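Local structure of Serine/threonine-protein kinase Tel1 (Chaetomium thermophilum, 6SKY) at residues A1756-N1761 and E1833-N1838; E1826-T1831 and A1875-R1880. The protein is a PI3-kinase-related protein kinase that transfers phosphate from ATP to serine or threonine and probably signals DNA damage as the fungal counterpart of ATM. All coordinates share one frame; numbering follows the deposited sequence.

Contact 1. Residues A1756-N1761 and E1833-N1838; sequences ALENPN and EPAKEN
Leu-1757 and Asn-1838 pass one another head to tail where the loop 1756-1761 meets the type I beta turn Glu-1833 to Lys-1836 and the helix it leads into. This is the tightly packed part. Leu-1757 CD2 lies 3.9 Å from Ala-1835 CB, and its CG is as near to Asn-1838 CB. CG of Leu-1757 stands anti to the backbone N (chi1 -156°), which swings the branched end towards the turn. A small alanine lets the backbones come close, with 4.6 Å between the CA atoms of Glu-1758 and Ala-1835. Buried Asn-1838 suits its place because ND2 donates a hydrogen bond to Leu-1757 O, at 2.6 Å, while its CB packs on the leucine. The acceptor lies near the amide plane, but the amide nitrogen stands 42° out of the carbonyl plane.

The outer side, with exposed Pro-1834, faces solvent. Glu-1758 spans both: its CG is 3.7 Å from Ala-1835 CB, and its extended chain runs alongside Pro-1834. Arg-1755 (salt bridge) and Ser-1832 (hydrogen bond) hold its carboxylate. On the buried side, Trp-1762 packs against Leu-1757 and Asn-1838, placing the contact between helices 1762-1771 and 1836-1849 of the alpha solenoid.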
loop_
_atom_site.group_PDB
_atom_site.type_symbol
_atom_site.label_atom_id
_atom_site.label_comp_id
_atom_site.label_asym_id
_atom_site.label_seq_id
_atom_site.Cartn_x
_atom_site.Cartn_y
_atom_site.Cartn_z
ATOM N N ALA A 1756 -8.412 58.822 -4.880
ATOM C CA ALA A 1756 -7.147 59.482 -5.144
ATOM C C ALA A 1756 -6.003 58.496 -5.208
ATOM O O ALA A 1756 -4.895 58.883 -5.576
ATOM C CB ALA A 1756 -6.848 60.530 -4.075
ATOM N N LEU A 1757 -6.246 57.239 -4.853
ATOM C CA LEU A 1757 -5.223 56.218 -4.980
ATOM C C LEU A 1757 -4.972 55.825 -6.428
ATOM O O LEU A 1757 -3.988 55.132 -6.700
ATOM C CB LEU A 1757 -5.623 54.991 -4.165
ATOM C CG LEU A 1757 -4.495 54.074 -3.700
ATOM C CD1 LEU A 1757 -3.780 54.683 -2.528
ATOM C CD2 LEU A 1757 -5.037 52.722 -3.342
ATOM N N GLU A 1758 -5.814 56.262 -7.361
ATOM C CA GLU A 1758 -5.719 55.825 -8.744
ATOM C C GLU A 1758 -5.046 56.829 -9.663
ATOM O O GLU A 1758 -4.809 56.501 -10.829
ATOM C CB GLU A 1758 -7.108 55.502 -9.290
ATOM C CG GLU A 1758 -7.749 54.316 -8.622
ATOM C CD GLU A 1758 -9.094 53.979 -9.209
ATOM O OE1 GLU A 1758 -9.937 54.892 -9.326
ATOM O OE2 GLU A 1758 -9.310 52.802 -9.563
ATOM N N ASN A 1759 -4.737 58.030 -9.187
ATOM C CA ASN A 1759 -3.995 58.715 -10.237
ATOM C C ASN A 1759 -2.497 58.494 -10.056
ATOM O O ASN A 1759 -2.013 58.428 -8.927
ATOM C CB ASN A 1759 -4.297 60.210 -10.240
ATOM C CG ASN A 1759 -4.113 60.842 -8.890
ATOM O OD1 ASN A 1759 -4.317 60.200 -7.867
ATOM N ND2 ASN A 1759 -3.729 62.112 -8.875
ATOM N N PRO A 1760 -1.749 58.395 -11.146
ATOM C CA PRO A 1760 -0.341 57.988 -11.053
ATOM C C PRO A 1760 0.558 58.960 -10.310
ATOM O O PRO A 1760 1.774 58.760 -10.269
ATOM C CB PRO A 1760 0.079 57.872 -12.522
ATOM C CG PRO A 1760 -1.186 57.658 -13.258
ATOM C CD PRO A 1760 -2.200 58.478 -12.542
ATOM N N ASN A 1761 -0.005 60.017 -9.734
ATOM C CA ASN A 1761 0.766 60.977 -8.957
ATOM C C ASN A 1761 0.233 61.106 -7.539
ATOM O O ASN A 1761 0.359 62.159 -6.920
ATOM C CB ASN A 1761 0.784 62.339 -9.643
ATOM C CG ASN A 1761 1.612 62.342 -10.902
ATOM O OD1 ASN A 1761 1.085 62.469 -12.004
ATOM N ND2 ASN A 1761 2.919 62.205 -10.747
ATOM N N GLU A 1833 -7.058 47.892 -10.832
ATOM C CA GLU A 1833 -5.796 47.704 -11.525
ATOM C C GLU A 1833 -4.954 48.978 -11.527
ATOM O O GLU A 1833 -3.737 48.897 -11.327
ATOM C CB GLU A 1833 -6.026 47.218 -12.952
ATOM C CG GLU A 1833 -4.771 46.668 -13.579
ATOM C CD GLU A 1833 -4.178 45.543 -12.761
ATOM O OE1 GLU A 1833 -4.957 44.722 -12.232
ATOM O OE2 GLU A 1833 -2.936 45.484 -12.638
ATOM N N PRO A 1834 -5.528 50.164 -11.764
ATOM C CA PRO A 1834 -4.712 51.383 -11.679
ATOM C C PRO A 1834 -4.271 51.733 -10.269
ATOM O O PRO A 1834 -3.384 52.582 -10.115
ATOM C CB PRO A 1834 -5.638 52.462 -12.249
ATOM C CG PRO A 1834 -6.996 51.937 -12.021
ATOM C CD PRO A 1834 -6.879 50.476 -12.266
ATOM N N ALA A 1835 -4.845 51.116 -9.241
ATOM C CA ALA A 1835 -4.516 51.439 -7.863
ATOM C C ALA A 1835 -3.601 50.419 -7.209
ATOM O O ALA A 1835 -3.240 50.595 -6.047
ATOM C CB ALA A 1835 -5.792 51.577 -7.036
ATOM N N LYS A 1836 -3.212 49.363 -7.919
ATOM C CA LYS A 1836 -2.400 48.321 -7.303
ATOM C C LYS A 1836 -0.997 48.821 -6.980
ATOM O O LYS A 1836 -0.426 48.464 -5.941
ATOM C CB LYS A 1836 -2.342 47.104 -8.221
ATOM C CG LYS A 1836 -1.417 46.015 -7.736
ATOM C CD LYS A 1836 -1.394 44.814 -8.663
ATOM C CE LYS A 1836 -0.169 43.955 -8.374
ATOM N NZ LYS A 1836 -0.140 42.674 -9.130
ATOM N N GLU A 1837 -0.432 49.663 -7.839
ATOM C CA GLU A 1837 0.947 50.091 -7.663
ATOM C C GLU A 1837 1.118 51.116 -6.552
ATOM O O GLU A 1837 2.227 51.259 -6.036
ATOM C CB GLU A 1837 1.487 50.655 -8.973
ATOM C CG GLU A 1837 2.990 50.658 -9.058
ATOM C CD GLU A 1837 3.590 49.291 -8.793
ATOM O OE1 GLU A 1837 3.078 48.293 -9.342
ATOM O OE2 GLU A 1837 4.573 49.210 -8.025
ATOM N N ASN A 1838 0.063 51.838 -6.182
ATOM C CA ASN A 1838 0.102 52.683 -4.997
ATOM C C ASN A 1838 -0.231 51.911 -3.737
ATOM O O ASN A 1838 0.243 52.259 -2.651
ATOM C CB ASN A 1838 -0.878 53.847 -5.133
ATOM C CG ASN A 1838 -0.478 54.832 -6.200
ATOM O OD1 ASN A 1838 0.691 54.959 -6.541
ATOM N ND2 ASN A 1838 -1.455 55.550 -6.726
#

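Contact 2. Residues E1826-T1831 and A1875-R1880; sequences EWLNFT and AAAATR
Arg-1880 reaches from the last turn of helix 1871-1880 to the backbone near the C-terminal part of helix 1815-1827, and the attitude of its flat guanidinium organises the contact. The group meets Leu-1828 O with its edge: NH1 donates to that oxygen over 2.5 Å, with an N-H...O angle of 151°. The acceptor lies near the guanidinium plane, whereas NH1 is tilted 33° from the carbonyl plane. Bends at chi2 and chi3 fold the arginine back over its own helix, and the CA of Ala-1877 lies over the centre of one guanidinium face, 3.7 Å from the plane. On the opposite face, offset toward the rim, lies Thr-1831 OG1, 4.0 Å from Arg-1880 NE; the two side chains cross at about a right angle.

Beside the arginine, Ala-1877 points at the other segment. Its CB is 3.5 Å from Leu-1828 O and 4.3 Å from Leu-1828 CD2, so a methyl group suits the place where helix and loop approach each other. Buried Leu-1828 also touches Val-1869 and provides apolar surface beside the polar bond. The ring of Phe-1830 packs elsewhere, on Arg-1755. Its backbone N also donates to Leu-1828 O, weakly, and this convergence brings Phe-1830 N within 3.2 Å of Arg-1880 NH1.

The contact thus joins neighbouring helices of the alpha solenoid, segment 1875-1880 falling within the FAT region. No carboxylate meets Arg-1880 across it; its polar part is a guanidinium held by a carbonyl dipole, with a thin apolar patch alongside, and the arginine's positive charge probably strengthens the bond.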
loop_
_atom_site.group_PDB
_atom_site.type_symbol
_atom_site.label_atom_id
_atom_site.label_comp_id
_atom_site.label_asym_id
_atom_site.label_seq_id
_atom_site.Cartn_x
_atom_site.Cartn_y
_atom_site.Cartn_z
ATOM N N GLU A 1826 -10.193 53.331 3.889
ATOM C CA GLU A 1826 -10.736 53.333 2.540
ATOM C C GLU A 1826 -9.726 52.899 1.494
ATOM O O GLU A 1826 -10.115 52.308 0.483
ATOM C CB GLU A 1826 -11.245 54.730 2.183
ATOM C CG GLU A 1826 -12.376 55.218 3.058
ATOM C CD GLU A 1826 -13.711 54.639 2.653
ATOM O OE1 GLU A 1826 -13.935 54.464 1.439
ATOM O OE2 GLU A 1826 -14.536 54.356 3.546
ATOM N N TRP A 1827 -8.445 53.187 1.714
ATOM C CA TRP A 1827 -7.418 52.855 0.736
ATOM C C TRP A 1827 -7.088 51.374 0.711
ATOM O O TRP A 1827 -6.732 50.846 -0.345
ATOM C CB TRP A 1827 -6.148 53.639 1.023
ATOM C CG TRP A 1827 -6.245 55.070 0.713
ATOM C CD1 TRP A 1827 -7.116 55.663 -0.134
ATOM C CD2 TRP A 1827 -5.433 56.109 1.251
ATOM N NE1 TRP A 1827 -6.901 57.013 -0.163
ATOM C CE2 TRP A 1827 -5.868 57.311 0.684
ATOM C CE3 TRP A 1827 -4.379 56.137 2.162
ATOM C CZ2 TRP A 1827 -5.292 58.526 0.995
ATOM C CZ3 TRP A 1827 -3.810 57.340 2.469
ATOM C CH2 TRP A 1827 -4.263 58.519 1.888
ATOM N N LEU A 1828 -7.172 50.691 1.848
ATOM C CA LEU A 1828 -6.808 49.284 1.878
ATOM C C LEU A 1828 -7.878 48.394 1.273
ATOM O O LEU A 1828 -7.563 47.284 0.839
ATOM C CB LEU A 1828 -6.506 48.846 3.308
ATOM C CG LEU A 1828 -5.252 49.446 3.944
ATOM C CD1 LEU A 1828 -5.103 48.966 5.358
ATOM C CD2 LEU A 1828 -4.016 49.118 3.147
ATOM N N ASN A 1829 -9.124 48.847 1.230
ATOM C CA ASN A 1829 -10.214 48.085 0.624
ATOM C C ASN A 1829 -10.460 48.550 -0.808
ATOM O O ASN A 1829 -11.553 48.968 -1.167
ATOM C CB ASN A 1829 -11.476 48.220 1.465
ATOM C CG ASN A 1829 -11.310 47.664 2.856
ATOM O OD1 ASN A 1829 -10.913 46.514 3.032
ATOM N ND2 ASN A 1829 -11.605 48.478 3.857
ATOM N N PHE A 1830 -9.427 48.472 -1.638
ATOM C CA PHE A 1830 -9.454 49.087 -2.964
ATOM C C PHE A 1830 -8.995 48.084 -4.013
ATOM O O PHE A 1830 -7.796 47.943 -4.262
ATOM C CB PHE A 1830 -8.584 50.330 -2.992
ATOM C CG PHE A 1830 -9.146 51.437 -3.815
ATOM C CD1 PHE A 1830 -9.860 52.456 -3.221
ATOM C CD2 PHE A 1830 -8.967 51.459 -5.181
ATOM C CE1 PHE A 1830 -10.379 53.476 -3.971
ATOM C CE2 PHE A 1830 -9.486 52.476 -5.937
ATOM C CZ PHE A 1830 -10.192 53.486 -5.332
ATOM N N THR A 1831 -9.948 47.411 -4.643
ATOM C CA THR A 1831 -9.662 46.449 -5.699
ATOM C C THR A 1831 -9.686 47.181 -7.034
ATOM O O THR A 1831 -10.756 47.548 -7.528
ATOM C CB THR A 1831 -10.687 45.319 -5.684
ATOM O OG1 THR A 1831 -10.968 44.940 -4.331
ATOM C CG2 THR A 1831 -10.158 44.115 -6.446
ATOM N N ALA A 1875 -3.980 42.584 5.465
ATOM C CA ALA A 1875 -3.697 41.238 4.977
ATOM C C ALA A 1875 -4.409 40.967 3.662
ATOM O O ALA A 1875 -3.815 40.436 2.718
ATOM C CB ALA A 1875 -4.106 40.210 6.021
ATOM N N ALA A 1876 -5.694 41.315 3.584
ATOM C CA ALA A 1876 -6.424 41.145 2.331
ATOM C C ALA A 1876 -5.799 41.960 1.205
ATOM O O ALA A 1876 -5.642 41.469 0.080
ATOM C CB ALA A 1876 -7.882 41.533 2.528
ATOM N N ALA A 1877 -5.423 43.205 1.495
ATOM C CA ALA A 1877 -4.798 44.059 0.493
ATOM C C ALA A 1877 -3.503 43.458 -0.017
ATOM O O ALA A 1877 -3.253 43.441 -1.222
ATOM C CB ALA A 1877 -4.546 45.442 1.077
ATOM N N ALA A 1878 -2.656 42.966 0.886
ATOM C CA ALA A 1878 -1.400 42.367 0.464
ATOM C C ALA A 1878 -1.606 41.049 -0.260
ATOM O O ALA A 1878 -0.741 40.641 -1.034
ATOM C CB ALA A 1878 -0.484 42.169 1.663
ATOM N N THR A 1879 -2.727 40.370 -0.023
ATOM C CA THR A 1879 -3.045 39.191 -0.817
ATOM C C THR A 1879 -3.465 39.569 -2.227
ATOM O O THR A 1879 -3.178 38.835 -3.175
ATOM C CB THR A 1879 -4.148 38.384 -0.149
ATOM O OG1 THR A 1879 -3.877 38.276 1.248
ATOM C CG2 THR A 1879 -4.199 37.004 -0.725
ATOM N N ARG A 1880 -4.148 40.705 -2.386
ATOM C CA ARG A 1880 -4.493 41.178 -3.723
ATOM C C ARG A 1880 -3.260 41.553 -4.539
ATOM O O ARG A 1880 -3.246 41.360 -5.756
ATOM C CB ARG A 1880 -5.439 42.366 -3.625
ATOM C CG ARG A 1880 -6.875 42.034 -3.920
ATOM C CD ARG A 1880 -7.801 42.650 -2.903
ATOM N NE ARG A 1880 -7.446 44.027 -2.596
ATOM C CZ ARG A 1880 -7.870 44.672 -1.520
ATOM N NH1 ARG A 1880 -7.502 45.923 -1.303
ATOM N NH2 ARG A 1880 -8.660 44.064 -0.652
#

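Phe-1830 joins the two contacts, whose centres lie about 12 Å apart: it belongs to contact 2, yet its ring packs on Glu-1758 and Ala-1835 of contact 1. Both contacts are partly buried, and contact 1 is the more extensive, burying 310 Å² against 209 Å². Their segments alternate along the chain. Contact 1 brings the loop before helix 1762-1771 to the start of helix 1836-1849; contact 2 brings the C-terminal part of helix 1815-1827 and the residues near it to helix 1871-1880. In each, a side-chain nitrogen binds a leucine carbonyl. The donor is a neutral, buried amide in contact 1, but a charged, partly exposed guanidinium in contact 2.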